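Local coordinates for protein TetR-like transcriptional regulator (Rhodococcus, PDB 3F1B) that probably binds regulatory DNA through a helix-turn-helix motif and controls transcription, as TetR-family regulators do, at residues Gln90-Arg93 with Ala94-Phe98; Glu69-Arg72 with Phe73-Leu77; Arg130-Leu133 with Ile134-Thr137; Gly103-Arg106 with Lys107-Met110; Ala181-Asp184 with Leu185-Leu189. All coordinates share one frame; numbering follows the deposited sequence.

Interaction 1: residues Gln90-Arg93 with Ala94-Phe98; sequences QLRR and ALEGF
Leu-91 and Leu-95 stand one turn apart on helix 87-104, part of the all-helical C-terminal domain of a TetR-like regulator, and together make the tight, apolar side of this i to i+4 contact. Methyl meets methyl, Leu-91 CD2 lying 3.9 Å from Leu-95 CD1 as the two side chains slant past each other. The chi1 of Leu-91 (-156°) puts CG beside its own carbonyl carbon, the side from which CD2 reaches Leu-95. Branched aliphatic side chains suit this buried side, where Leu-91 also packs on Leu-161, Ala-190 and Trp-191 of two other helices. Beneath them the backbone is regular: Leu-95 N donates to Leu-91 O at 2.9 Å.

The charged side is looser. Arg-92 and Glu-96 form only a long salt bridge, NH2 of Arg-92 standing 3.8 Å from OE1 of Glu-96. The guanidinium and carboxylate planes are 22° apart, yet the oxygen sits well out of the guanidinium plane and no N-H points at it, leaving charge attraction. Glu-89 is the stronger partner of Arg-92 and also takes a salt bridge from Arg-93. The nearest approach of the two side chains is through carbon, with Glu-96 OE2 3.2 Å from Arg-92 CG.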
loop_
_atom_site.group_PDB
_atom_site.type_symbol
_atom_site.label_atom_id
_atom_site.label_comp_id
_atom_site.label_asym_id
_atom_site.label_seq_id
_atom_site.Cartn_x
_atom_site.Cartn_y
_atom_site.Cartn_z
ATOM N N GLN A 90 -13.877 -8.634 -19.048
ATOM C CA GLN A 90 -14.136 -8.325 -17.640
ATOM C C GLN A 90 -12.960 -7.634 -16.990
ATOM O O GLN A 90 -13.114 -6.573 -16.404
ATOM C CB GLN A 90 -14.461 -9.574 -16.889
ATOM C CG GLN A 90 -15.750 -10.166 -17.318
ATOM C CD GLN A 90 -16.073 -11.407 -16.540
ATOM O OE1 GLN A 90 -17.234 -11.630 -16.151
ATOM N NE2 GLN A 90 -15.052 -12.236 -16.297
ATOM N N LEU A 91 -11.783 -8.221 -17.158
ATOM C CA LEU A 91 -10.496 -7.628 -16.743
ATOM C C LEU A 91 -10.266 -6.241 -17.350
ATOM O O LEU A 91 -10.061 -5.262 -16.623
ATOM C CB LEU A 91 -9.336 -8.565 -17.114
ATOM C CG LEU A 91 -7.998 -8.486 -16.337
ATOM C CD1 LEU A 91 -6.775 -8.188 -17.233
ATOM C CD2 LEU A 91 -8.022 -7.563 -15.159
ATOM N N ARG A 92 -10.321 -6.140 -18.674
ATOM C CA ARG A 92 -10.244 -4.820 -19.288
ATOM C C ARG A 92 -11.290 -3.809 -18.719
ATOM O O ARG A 92 -10.940 -2.641 -18.423
ATOM C CB ARG A 92 -10.293 -4.927 -20.804
ATOM C CG ARG A 92 -10.369 -3.594 -21.547
ATOM C CD ARG A 92 -10.371 -3.940 -23.054
ATOM N NE ARG A 92 -11.459 -3.478 -23.961
ATOM C CZ ARG A 92 -12.683 -3.026 -23.642
ATOM N NH1 ARG A 92 -13.524 -2.665 -24.607
ATOM N NH2 ARG A 92 -13.087 -2.927 -22.383
ATOM N N ARG A 93 -12.538 -4.241 -18.504
ATOM C CA ARG A 93 -13.543 -3.270 -18.034
ATOM C C ARG A 93 -13.340 -2.864 -16.592
ATOM O O ARG A 93 -13.655 -1.721 -16.211
ATOM C CB ARG A 93 -14.949 -3.780 -18.225
ATOM C CG ARG A 93 -15.315 -3.912 -19.655
ATOM C CD ARG A 93 -16.792 -4.172 -19.734
ATOM N NE ARG A 93 -17.217 -4.166 -21.125
ATOM C CZ ARG A 93 -18.456 -4.339 -21.539
ATOM N NH1 ARG A 93 -19.413 -4.540 -20.660
ATOM N NH2 ARG A 93 -18.707 -4.313 -22.841
ATOM N N ALA A 94 -12.781 -3.785 -15.800
ATOM C CA ALA A 94 -12.500 -3.537 -14.412
ATOM C C ALA A 94 -11.312 -2.604 -14.291
ATOM O O ALA A 94 -11.314 -1.694 -13.466
ATOM C CB ALA A 94 -12.229 -4.849 -13.666
ATOM N N LEU A 95 -10.312 -2.834 -15.122
ATOM C CA LEU A 95 -9.118 -2.029 -15.092
ATOM C C LEU A 95 -9.508 -0.631 -15.477
ATOM O O LEU A 95 -9.102 0.349 -14.847
ATOM C CB LEU A 95 -8.088 -2.576 -16.085
ATOM C CG LEU A 95 -7.376 -3.743 -15.483
ATOM C CD1 LEU A 95 -6.458 -4.306 -16.524
ATOM C CD2 LEU A 95 -6.603 -3.208 -14.275
ATOM N N GLU A 96 -10.312 -0.524 -16.521
ATOM C CA GLU A 96 -10.686 0.797 -16.973
ATOM C C GLU A 96 -11.606 1.527 -16.021
ATOM O O GLU A 96 -11.416 2.722 -15.797
ATOM C CB GLU A 96 -11.187 0.742 -18.393
ATOM C CG GLU A 96 -9.954 0.448 -19.277
ATOM C CD GLU A 96 -10.262 0.016 -20.699
ATOM O OE1 GLU A 96 -11.425 0.223 -21.129
ATOM O OE2 GLU A 96 -9.334 -0.518 -21.385
ATOM N N GLY A 97 -12.573 0.830 -15.432
ATOM C CA GLY A 97 -13.435 1.442 -14.417
ATOM C C GLY A 97 -12.672 1.905 -13.165
ATOM O O GLY A 97 -12.765 3.078 -12.766
ATOM N N PHE A 98 -11.892 0.990 -12.577
ATOM C CA PHE A 98 -10.949 1.300 -11.493
ATOM C C PHE A 98 -10.083 2.501 -11.805
ATOM O O PHE A 98 -9.983 3.433 -10.982
ATOM C CB PHE A 98 -10.055 0.075 -11.240
ATOM C CG PHE A 98 -8.853 0.337 -10.410
ATOM C CD1 PHE A 98 -8.937 1.060 -9.229
ATOM C CD2 PHE A 98 -7.647 -0.230 -10.755
ATOM C CE1 PHE A 98 -7.839 1.264 -8.462
ATOM C CE2 PHE A 98 -6.539 -0.042 -9.988
ATOM C CZ PHE A 98 -6.622 0.691 -8.843
#

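Interaction 2: residues Glu69-Arg72 with Phe73-Leu77; sequences EGLR and FVEAL
Phe-73 N donates to Glu-69 O at 3.0 Å, an ordinary alpha-helical bond within helix 58-77, which, as in TetR relatives, follows the helix-turn-helix and probably links the DNA-binding part to the C-terminal core. Ala-76 N repeats it to Arg-72 O. With CG anti to the backbone N (chi1 178°), the Phe-73 ring leans away from residues 69-72; of its side chain CB comes nearest to them, 3.4 Å from Gly-70 O. The flat ring goes instead to Phe-98, Trp-109, Leu-112 and Leu-133 of that core, a setting that suits a phenylalanine. The next residue, Val-74, sets CG1 3.3 Å from Gly-70 O on a more exposed side.

The ion pair is made within residues 69-72. Arg-72 NH2 reaches Glu-69 OE1 at 2.8 Å, a salt bridge whose hydrogen bond is weak because the N-H is poorly aimed. Glu-75 OE1 remains 6.0 Å from Arg-72 NE. Since Glu-69 is buried, the arginine charge probably lowers the cost of keeping its carboxylate ionised.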
loop_
_atom_site.group_PDB
_atom_site.type_symbol
_atom_site.label_atom_id
_atom_site.label_comp_id
_atom_site.label_asym_id
_atom_site.label_seq_id
_atom_site.Cartn_x
_atom_site.Cartn_y
_atom_site.Cartn_z
ATOM N N GLU A 69 -16.731 6.159 0.041
ATOM C CA GLU A 69 -15.771 6.053 -1.057
ATOM C C GLU A 69 -15.557 4.578 -1.536
ATOM O O GLU A 69 -15.452 4.320 -2.744
ATOM C CB GLU A 69 -14.456 6.737 -0.667
ATOM C CG GLU A 69 -14.681 8.184 -0.134
ATOM C CD GLU A 69 -15.627 9.008 -1.019
ATOM O OE1 GLU A 69 -15.683 8.791 -2.235
ATOM O OE2 GLU A 69 -16.331 9.902 -0.514
ATOM N N GLY A 70 -15.573 3.617 -0.603
ATOM C CA GLY A 70 -15.536 2.181 -0.957
ATOM C C GLY A 70 -16.662 1.787 -1.907
ATOM O O GLY A 70 -16.461 1.022 -2.835
ATOM N N LEU A 71 -17.850 2.328 -1.662
ATOM C CA LEU A 71 -18.999 2.090 -2.507
ATOM C C LEU A 71 -18.790 2.623 -3.910
ATOM O O LEU A 71 -19.171 1.954 -4.867
ATOM C CB LEU A 71 -20.241 2.757 -1.932
ATOM C CG LEU A 71 -21.277 1.942 -1.198
ATOM C CD1 LEU A 71 -22.097 2.879 -0.233
ATOM C CD2 LEU A 71 -22.155 1.264 -2.226
ATOM N N ARG A 72 -18.229 3.829 -4.052
ATOM C CA ARG A 72 -18.117 4.406 -5.389
ATOM C C ARG A 72 -17.087 3.567 -6.099
ATOM O O ARG A 72 -17.159 3.362 -7.313
ATOM C CB ARG A 72 -17.703 5.873 -5.385
ATOM C CG ARG A 72 -18.622 6.716 -4.594
ATOM C CD ARG A 72 -17.888 7.941 -4.098
ATOM N NE ARG A 72 -18.839 9.002 -3.791
ATOM C CZ ARG A 72 -18.504 10.269 -3.553
ATOM N NH1 ARG A 72 -19.473 11.143 -3.296
ATOM N NH2 ARG A 72 -17.218 10.663 -3.560
ATOM N N PHE A 73 -16.152 3.046 -5.319
ATOM C CA PHE A 73 -15.112 2.266 -5.915
ATOM C C PHE A 73 -15.652 0.977 -6.540
ATOM O O PHE A 73 -15.396 0.720 -7.716
ATOM C CB PHE A 73 -13.976 2.040 -4.933
ATOM C CG PHE A 73 -12.896 1.195 -5.464
ATOM C CD1 PHE A 73 -11.869 1.761 -6.222
ATOM C CD2 PHE A 73 -12.865 -0.183 -5.180
ATOM C CE1 PHE A 73 -10.812 0.947 -6.731
ATOM C CE2 PHE A 73 -11.824 -0.999 -5.676
ATOM C CZ PHE A 73 -10.796 -0.430 -6.464
ATOM N N VAL A 74 -16.441 0.210 -5.795
ATOM C CA VAL A 74 -16.930 -1.029 -6.358
ATOM C C VAL A 74 -17.964 -0.791 -7.460
ATOM O O VAL A 74 -17.984 -1.507 -8.433
ATOM C CB VAL A 74 -17.422 -2.018 -5.283
ATOM C CG1 VAL A 74 -16.470 -2.008 -4.090
ATOM C CG2 VAL A 74 -18.844 -1.743 -4.882
ATOM N N GLU A 75 -18.783 0.242 -7.322
ATOM C CA GLU A 75 -19.690 0.656 -8.398
ATOM C C GLU A 75 -18.939 0.902 -9.703
ATOM O O GLU A 75 -19.383 0.514 -10.774
ATOM C CB GLU A 75 -20.473 1.902 -8.000
ATOM C CG GLU A 75 -21.077 1.768 -6.617
ATOM C CD GLU A 75 -21.885 2.994 -6.178
ATOM O OE1 GLU A 75 -21.349 4.134 -6.192
ATOM O OE2 GLU A 75 -23.066 2.813 -5.798
ATOM N N ALA A 76 -17.783 1.525 -9.608
ATOM C CA ALA A 76 -16.940 1.741 -10.771
ATOM C C ALA A 76 -16.475 0.448 -11.467
ATOM O O ALA A 76 -16.213 0.462 -12.662
ATOM C CB ALA A 76 -15.740 2.640 -10.392
ATOM N N LEU A 77 -16.360 -0.647 -10.717
ATOM C CA LEU A 77 -16.048 -1.958 -11.258
ATOM C C LEU A 77 -17.279 -2.614 -11.875
ATOM O O LEU A 77 -17.155 -3.486 -12.735
ATOM C CB LEU A 77 -15.516 -2.848 -10.156
ATOM C CG LEU A 77 -14.038 -2.683 -9.752
ATOM C CD1 LEU A 77 -13.526 -1.271 -9.848
ATOM C CD2 LEU A 77 -13.778 -3.238 -8.380
#

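Interaction 3: residues Arg130-Leu133 with Ile134-Thr137; sequences RDRL and IELT. With SO4 (sulfate ion), chain B.
The guanidinium of Arg-132 has Leu-136 over one face, with Glu-135 and a sulfate oxygen at its edge. CD2 of Leu-136 sits 3.7 Å from Arg-132 NH2, an apolar lid on the flat cation. At the edge, NH1 of Arg-132 gives a nearly straight hydrogen bond, 2.7 Å long, to OE2 of Glu-135 as part of a salt bridge. The carboxylate stands almost upright to the guanidinium, the planes 86° apart, and OE2 is met from above its own plane. A bend at chi2 (47°) turns the arginine along the helix toward these partners. The sulfate, probably from the crystallisation liquor, accepts a bond from Arg-132 NH2 on its O2 at 2.8 Å.

The three side chains lie on one turn of helix 126-143, in the TetR-like C-terminal domain. A glutamine in place of Glu-135 would probably leave the Arg-132 charge without its carboxylate mate and the guanidinium freer to turn.

Arg-130, whose main partner is Glu-166, passes Ile-134 with NH1 3.7 Å from CD1 of the isoleucine. Asp-131 forms a salt bridge with Arg-171 of the second subunit. Leu-133 O is gripped from opposite faces of its plane, by Thr-137 N at 3.0 Å and Thr-137 OG1 at 2.9 Å.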
loop_
_atom_site.group_PDB
_atom_site.type_symbol
_atom_site.label_atom_id
_atom_site.label_comp_id
_atom_site.label_asym_id
_atom_site.label_seq_id
_atom_site.Cartn_x
_atom_site.Cartn_y
_atom_site.Cartn_z
ATOM N N ARG A 130 -9.649 -5.882 -0.505
ATOM C CA ARG A 130 -8.494 -6.159 -1.349
ATOM C C ARG A 130 -8.316 -7.626 -1.634
ATOM O O ARG A 130 -7.985 -8.015 -2.755
ATOM C CB ARG A 130 -7.241 -5.741 -0.640
ATOM C CG ARG A 130 -6.054 -5.634 -1.548
ATOM C CD ARG A 130 -5.251 -4.500 -0.996
ATOM N NE ARG A 130 -3.924 -4.450 -1.559
ATOM C CZ ARG A 130 -3.023 -5.422 -1.465
ATOM N NH1 ARG A 130 -3.326 -6.557 -0.842
ATOM N NH2 ARG A 130 -1.817 -5.240 -1.995
ATOM N N ASP A 131 -8.493 -8.439 -0.599
ATOM C CA ASP A 131 -8.316 -9.860 -0.740
ATOM C C ASP A 131 -9.399 -10.476 -1.574
ATOM O O ASP A 131 -9.133 -11.342 -2.385
ATOM C CB ASP A 131 -8.300 -10.496 0.615
ATOM C CG ASP A 131 -6.944 -10.452 1.216
ATOM O OD1 ASP A 131 -6.761 -9.775 2.255
ATOM O OD2 ASP A 131 -6.045 -11.075 0.596
ATOM N N ARG A 132 -10.617 -10.014 -1.370
ATOM C CA ARG A 132 -11.711 -10.439 -2.173
ATOM C C ARG A 132 -11.397 -10.051 -3.621
ATOM O O ARG A 132 -11.566 -10.872 -4.525
ATOM C CB ARG A 132 -13.033 -9.842 -1.652
ATOM C CG ARG A 132 -14.267 -10.177 -2.514
ATOM C CD ARG A 132 -14.334 -11.670 -2.870
ATOM N NE ARG A 132 -15.435 -12.000 -3.773
ATOM C CZ ARG A 132 -15.754 -13.242 -4.156
ATOM N NH1 ARG A 132 -15.039 -14.304 -3.760
ATOM N NH2 ARG A 132 -16.788 -13.436 -4.964
ATOM N N LEU A 133 -10.898 -8.835 -3.844
ATOM C CA LEU A 133 -10.533 -8.378 -5.196
ATOM C C LEU A 133 -9.452 -9.271 -5.803
ATOM O O LEU A 133 -9.562 -9.673 -6.972
ATOM C CB LEU A 133 -10.033 -6.934 -5.199
ATOM C CG LEU A 133 -11.039 -5.825 -5.020
ATOM C CD1 LEU A 133 -10.376 -4.453 -4.930
ATOM C CD2 LEU A 133 -12.033 -5.842 -6.149
ATOM N N ILE A 134 -8.410 -9.588 -5.034
ATOM C CA ILE A 134 -7.374 -10.559 -5.484
ATOM C C ILE A 134 -7.941 -11.948 -5.889
ATOM O O ILE A 134 -7.570 -12.506 -6.928
ATOM C CB ILE A 134 -6.245 -10.684 -4.423
ATOM C CG1 ILE A 134 -5.425 -9.413 -4.393
ATOM C CG2 ILE A 134 -5.335 -11.925 -4.706
ATOM C CD1 ILE A 134 -4.653 -9.211 -3.076
ATOM N N GLU A 135 -8.836 -12.496 -5.061
ATOM C CA GLU A 135 -9.601 -13.699 -5.338
ATOM C C GLU A 135 -10.466 -13.608 -6.595
ATOM O O GLU A 135 -10.559 -14.547 -7.360
ATOM C CB GLU A 135 -10.496 -13.976 -4.121
ATOM C CG GLU A 135 -11.566 -15.053 -4.330
ATOM C CD GLU A 135 -12.420 -15.351 -3.058
ATOM O OE1 GLU A 135 -12.776 -16.532 -2.853
ATOM O OE2 GLU A 135 -12.754 -14.424 -2.276
ATOM N N LEU A 136 -11.136 -12.484 -6.797
ATOM C CA LEU A 136 -11.902 -12.298 -8.019
ATOM C C LEU A 136 -10.979 -12.304 -9.245
ATOM O O LEU A 136 -11.332 -12.834 -10.288
ATOM C CB LEU A 136 -12.689 -10.984 -7.974
ATOM C CG LEU A 136 -13.996 -11.079 -7.165
ATOM C CD1 LEU A 136 -14.497 -9.712 -6.620
ATOM C CD2 LEU A 136 -15.143 -11.913 -7.860
ATOM N N THR A 137 -9.783 -11.735 -9.108
ATOM C CA THR A 137 -8.870 -11.619 -10.221
ATOM C C THR A 137 -8.275 -12.957 -10.598
ATOM O O THR A 137 -8.057 -13.225 -11.787
ATOM C CB THR A 137 -7.737 -10.650 -9.833
ATOM O OG1 THR A 137 -8.334 -9.400 -9.552
ATOM C CG2 THR A 137 -6.726 -10.468 -10.934
HETATM S S SO4 B . -16.729 -16.220 -6.619
HETATM O O1 SO4 B . -16.585 -17.667 -6.490
HETATM O O2 SO4 B . -17.921 -15.796 -5.875
HETATM O O3 SO4 B . -15.531 -15.606 -6.061
HETATM O O4 SO4 B . -16.831 -15.834 -8.028
#

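Interaction 4: residues Gly103-Arg106 with Lys107-Met110; sequences GKHR and KSWM. With SO4 (sulfate ion), chain D.
Three donors converge on His-105 O: Ser-108 OG at 2.7 Å, Ser-108 N at 3.0 Å and Trp-109 N, also at 3.0 Å. The backbone N-H of Trp-109 comes in nearly head-on to the carbonyl, while Ser-108 N arrives from above the carbonyl plane. Serine suits this place because its short side chain, with chi1 at 33°, folds the hydroxyl back on the carbonyl. His-105 occupies the N-cap position of helix 106-115, where helix 87-104 of the TetR-like C-terminal domain gives out, so the triple grip holds the first turn after the break between the two helices.

Further out, the imidazole lies near Phe-101 with the ring planes at about 15°. A sulfate, probably from the crystallisation liquor, sets O2 at the ring edge, 3.1 Å from His-105 NE2; Lys-104 NZ approaches its O4 at 2.6 Å, though CE is as near and the placing doubtful. Trp-109 turns its ring inward, stacked on Tyr-113 and edge-to-face with Phe-98, and Lys-107 and selenomethionine Met-110 pack on helix 12-30.

Arg-106 NE and Lys-107 NZ are like charges 4.4 Å apart. The turn is held by backbone and hydroxyl bonds to His-105 O and Arg-106 O, with no attraction between the two cations to add to them.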
loop_
_atom_site.group_PDB
_atom_site.type_symbol
_atom_site.label_atom_id
_atom_site.label_comp_id
_atom_site.label_asym_id
_atom_site.label_seq_id
_atom_site.Cartn_x
_atom_site.Cartn_y
_atom_site.Cartn_z
ATOM N N GLY A 103 -8.770 8.466 -11.421
ATOM C CA GLY A 103 -8.419 9.638 -12.153
ATOM C C GLY A 103 -9.333 10.775 -11.808
ATOM O O GLY A 103 -8.866 11.904 -11.692
ATOM N N LYS A 104 -10.616 10.467 -11.605
ATOM C CA LYS A 104 -11.638 11.485 -11.249
ATOM C C LYS A 104 -11.809 11.724 -9.754
ATOM O O LYS A 104 -12.296 12.757 -9.348
ATOM C CB LYS A 104 -13.013 11.128 -11.828
ATOM C CG LYS A 104 -13.040 11.011 -13.336
ATOM C CD LYS A 104 -14.419 10.578 -13.864
ATOM C CE LYS A 104 -14.608 9.044 -13.853
ATOM N NZ LYS A 104 -15.066 8.484 -12.526
ATOM N N HIS A 105 -11.444 10.766 -8.935
ATOM C CA HIS A 105 -11.776 10.854 -7.524
ATOM C C HIS A 105 -10.496 10.543 -6.747
ATOM O O HIS A 105 -10.442 9.655 -5.890
ATOM C CB HIS A 105 -12.972 9.927 -7.202
ATOM C CG HIS A 105 -14.128 10.084 -8.160
ATOM N ND1 HIS A 105 -15.227 10.878 -7.896
ATOM C CD2 HIS A 105 -14.330 9.588 -9.409
ATOM C CE1 HIS A 105 -16.061 10.855 -8.925
ATOM N NE2 HIS A 105 -15.544 10.077 -9.858
ATOM N N ARG A 106 -9.451 11.289 -7.071
ATOM C CA ARG A 106 -8.145 11.078 -6.457
ATOM C C ARG A 106 -8.136 11.211 -4.957
ATOM O O ARG A 106 -7.366 10.558 -4.260
ATOM C CB ARG A 106 -7.080 12.000 -7.056
ATOM C CG ARG A 106 -7.376 13.459 -6.994
ATOM C CD ARG A 106 -6.196 14.319 -7.461
ATOM N NE ARG A 106 -5.640 15.180 -6.408
ATOM C CZ ARG A 106 -4.416 15.057 -5.883
ATOM N NH1 ARG A 106 -3.577 14.107 -6.303
ATOM N NH2 ARG A 106 -4.022 15.894 -4.931
ATOM N N LYS A 107 -9.008 12.048 -4.434
ATOM C CA LYS A 107 -9.033 12.264 -3.016
ATOM C C LYS A 107 -9.539 10.984 -2.312
ATOM O O LYS A 107 -9.074 10.614 -1.216
ATOM C CB LYS A 107 -9.859 13.514 -2.743
ATOM C CG LYS A 107 -9.097 14.820 -3.037
ATOM C CD LYS A 107 -9.893 15.864 -3.888
ATOM C CE LYS A 107 -9.368 15.991 -5.378
ATOM N NZ LYS A 107 -10.041 15.038 -6.345
ATOM N N SER A 108 -10.452 10.287 -2.979
ATOM C CA SER A 108 -11.112 9.177 -2.371
ATOM C C SER A 108 -10.292 7.935 -2.570
ATOM O O SER A 108 -10.337 7.028 -1.726
ATOM C CB SER A 108 -12.525 9.001 -2.914
ATOM O OG SER A 108 -12.604 9.378 -4.272
ATOM N N TRP A 109 -9.519 7.906 -3.655
ATOM C CA TRP A 109 -8.545 6.864 -3.841
ATOM C C TRP A 109 -7.488 6.929 -2.763
ATOM O O TRP A 109 -7.092 5.897 -2.233
ATOM C CB TRP A 109 -7.863 6.983 -5.190
ATOM C CG TRP A 109 -6.688 6.073 -5.268
ATOM C CD1 TRP A 109 -5.380 6.435 -5.332
ATOM C CD2 TRP A 109 -6.711 4.606 -5.236
ATOM N NE1 TRP A 109 -4.578 5.293 -5.370
ATOM C CE2 TRP A 109 -5.372 4.168 -5.326
ATOM C CE3 TRP A 109 -7.739 3.639 -5.129
ATOM C CZ2 TRP A 109 -5.019 2.801 -5.309
ATOM C CZ3 TRP A 109 -7.385 2.296 -5.101
ATOM C CH2 TRP A 109 -6.027 1.887 -5.201
HETATM N N MSE A 110 -7.046 8.133 -2.424
HETATM C CA MSE A 110 -6.078 8.289 -1.351
HETATM C C MSE A 110 -6.540 7.794 0.008
HETATM O O MSE A 110 -5.772 7.099 0.709
HETATM C CB MSE A 110 -5.641 9.737 -1.230
HETATM C CG MSE A 110 -4.666 10.101 -2.315
HETATM SE SE MSE A 110 -4.497 12.026 -2.386
HETATM C CE MSE A 110 -3.169 12.200 -0.937
HETATM S S SO4 D . -17.978 9.641 -12.723
HETATM O O1 SO4 D . -19.329 9.906 -13.228
HETATM O O2 SO4 D . -17.379 10.893 -12.239
HETATM O O3 SO4 D . -18.026 8.704 -11.596
HETATM O O4 SO4 D . -17.215 9.076 -13.832
#

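Interaction 5: residues Ala181-Asp184 with Leu185-Leu189; sequences AAAD and LLESL
Ala-181 O accepts from Leu-185 N at 3.1 Å on helix 179-196, which lies at the subunit interface, consistent with the C-terminal helices that make the dimer contact in TetR-family proteins. A chi1 of 172° carries CG of Leu-185 to the side of its own carbonyl carbon, and the side chain leads away to pack on Leu-156 of the second subunit. Ala-182 follows: its O takes Leu-186 N, and CD2 of Leu-186 lies 3.6 Å from that same oxygen. The small methyl of Ala-182 suits a close helix-helix approach, being packed against Leu-99, Val-168 and Val-172.

At Ala-183 the carbonyl receives Glu-187 N at 2.9 Å, and the glutamate arches over it, CG 3.1 Å from Ala-183 O. The chain then runs extended, bringing OE1 within 4.2 Å of Ala-183 CB. Shortening Glu-187 to an alanine removes CG and the carboxylate, which would probably open a gap over the Ala-183 carbonyl and leave Leu-95 CD1 without that neighbour.

Asp-184 faces solvent. Its OD1 stands 3.8 Å from OE1 of Glu-187, two like charges whose repulsion is probably moderated by water; Glu-96 of helix 87-104 is a second carboxylate near Glu-187. Beyond, Ser-188 and Leu-189 meet Lys-197 and Leu-189 of the second subunit. The last backbone link from residues 181-184 is longish, Ser-188 N to Asp-184 O at 3.2 Å.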
loop_
_atom_site.group_PDB
_atom_site.type_symbol
_atom_site.label_atom_id
_atom_site.label_comp_id
_atom_site.label_asym_id
_atom_site.label_seq_id
_atom_site.Cartn_x
_atom_site.Cartn_y
_atom_site.Cartn_z
ATOM N N ALA A 181 -2.962 4.335 -21.132
ATOM C CA ALA A 181 -1.580 3.908 -20.977
ATOM C C ALA A 181 -1.498 2.931 -19.783
ATOM O O ALA A 181 -0.948 1.823 -19.880
ATOM C CB ALA A 181 -0.704 5.127 -20.741
ATOM N N ALA A 182 -2.130 3.318 -18.681
ATOM C CA ALA A 182 -2.099 2.517 -17.471
ATOM C C ALA A 182 -2.846 1.210 -17.698
ATOM O O ALA A 182 -2.315 0.167 -17.402
ATOM C CB ALA A 182 -2.703 3.281 -16.342
ATOM N N ALA A 183 -4.058 1.251 -18.270
ATOM C CA ALA A 183 -4.851 0.021 -18.443
ATOM C C ALA A 183 -4.161 -0.898 -19.407
ATOM O O ALA A 183 -4.235 -2.102 -19.276
ATOM C CB ALA A 183 -6.247 0.321 -18.942
ATOM N N ASP A 184 -3.475 -0.313 -20.375
ATOM C CA ASP A 184 -2.707 -1.078 -21.355
ATOM C C ASP A 184 -1.608 -1.927 -20.728
ATOM O O ASP A 184 -1.494 -3.121 -21.017
ATOM C CB ASP A 184 -2.096 -0.121 -22.379
ATOM C CG ASP A 184 -3.031 0.144 -23.545
ATOM O OD1 ASP A 184 -4.082 -0.534 -23.624
ATOM O OD2 ASP A 184 -2.723 1.019 -24.408
ATOM N N LEU A 185 -0.813 -1.280 -19.865
ATOM C CA LEU A 185 0.283 -1.938 -19.195
ATOM C C LEU A 185 -0.211 -3.063 -18.295
ATOM O O LEU A 185 0.384 -4.146 -18.241
ATOM C CB LEU A 185 1.045 -0.931 -18.339
ATOM C CG LEU A 185 2.099 -1.626 -17.467
ATOM C CD1 LEU A 185 3.039 -2.442 -18.363
ATOM C CD2 LEU A 185 2.871 -0.631 -16.627
ATOM N N LEU A 186 -1.293 -2.801 -17.582
ATOM C CA LEU A 186 -1.844 -3.794 -16.692
ATOM C C LEU A 186 -2.478 -4.963 -17.434
ATOM O O LEU A 186 -2.452 -6.086 -16.927
ATOM C CB LEU A 186 -2.866 -3.129 -15.777
ATOM C CG LEU A 186 -2.430 -2.584 -14.391
ATOM C CD1 LEU A 186 -0.948 -2.709 -13.960
ATOM C CD2 LEU A 186 -3.015 -1.190 -14.103
ATOM N N GLU A 187 -3.058 -4.722 -18.612
ATOM C CA GLU A 187 -3.646 -5.835 -19.336
ATOM C C GLU A 187 -2.546 -6.798 -19.757
ATOM O O GLU A 187 -2.718 -8.018 -19.675
ATOM C CB GLU A 187 -4.412 -5.409 -20.596
ATOM C CG GLU A 187 -5.694 -4.654 -20.359
ATOM C CD GLU A 187 -6.242 -4.066 -21.646
ATOM O OE1 GLU A 187 -6.498 -2.822 -21.690
ATOM O OE2 GLU A 187 -6.400 -4.856 -22.619
ATOM N N SER A 188 -1.425 -6.268 -20.237
ATOM C CA SER A 188 -0.415 -7.186 -20.775
ATOM C C SER A 188 0.478 -7.815 -19.683
ATOM O O SER A 188 0.926 -8.942 -19.807
ATOM C CB SER A 188 0.400 -6.527 -21.884
ATOM O OG SER A 188 1.241 -5.526 -21.352
ATOM N N LEU A 189 0.719 -7.089 -18.609
ATOM C CA LEU A 189 1.310 -7.700 -17.437
ATOM C C LEU A 189 0.510 -8.949 -17.047
ATOM O O LEU A 189 1.076 -9.956 -16.654
ATOM C CB LEU A 189 1.287 -6.684 -16.318
ATOM C CG LEU A 189 1.773 -6.992 -14.915
ATOM C CD1 LEU A 189 1.960 -5.660 -14.231
ATOM C CD2 LEU A 189 0.825 -7.893 -14.106
#

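Overall arrangement
Along the chain the order is interaction 2, 1, 4, 3, 5, each a local contact. Interaction 2 lies on helix 58-77, interaction 1 on helix 87-104, and interaction 4 joins the end of that helix to helix 106-115. Interactions 3 and 5 lie on helices 126-143 and 179-196. Phe-73, Phe-98 and Trp-109 bring interactions 2, 1 and 4 together, and Leu-133 of interaction 3 also packs on Phe-73. Interaction 5 touches interaction 1, their centres about 10 Å apart, but is about 21 Å from interaction 2, centre to centre. Interactions 3 and 5 both meet the second subunit; the packed helices thus probably couple helix 58-77, next to the DNA-binding part, to the subunit interface.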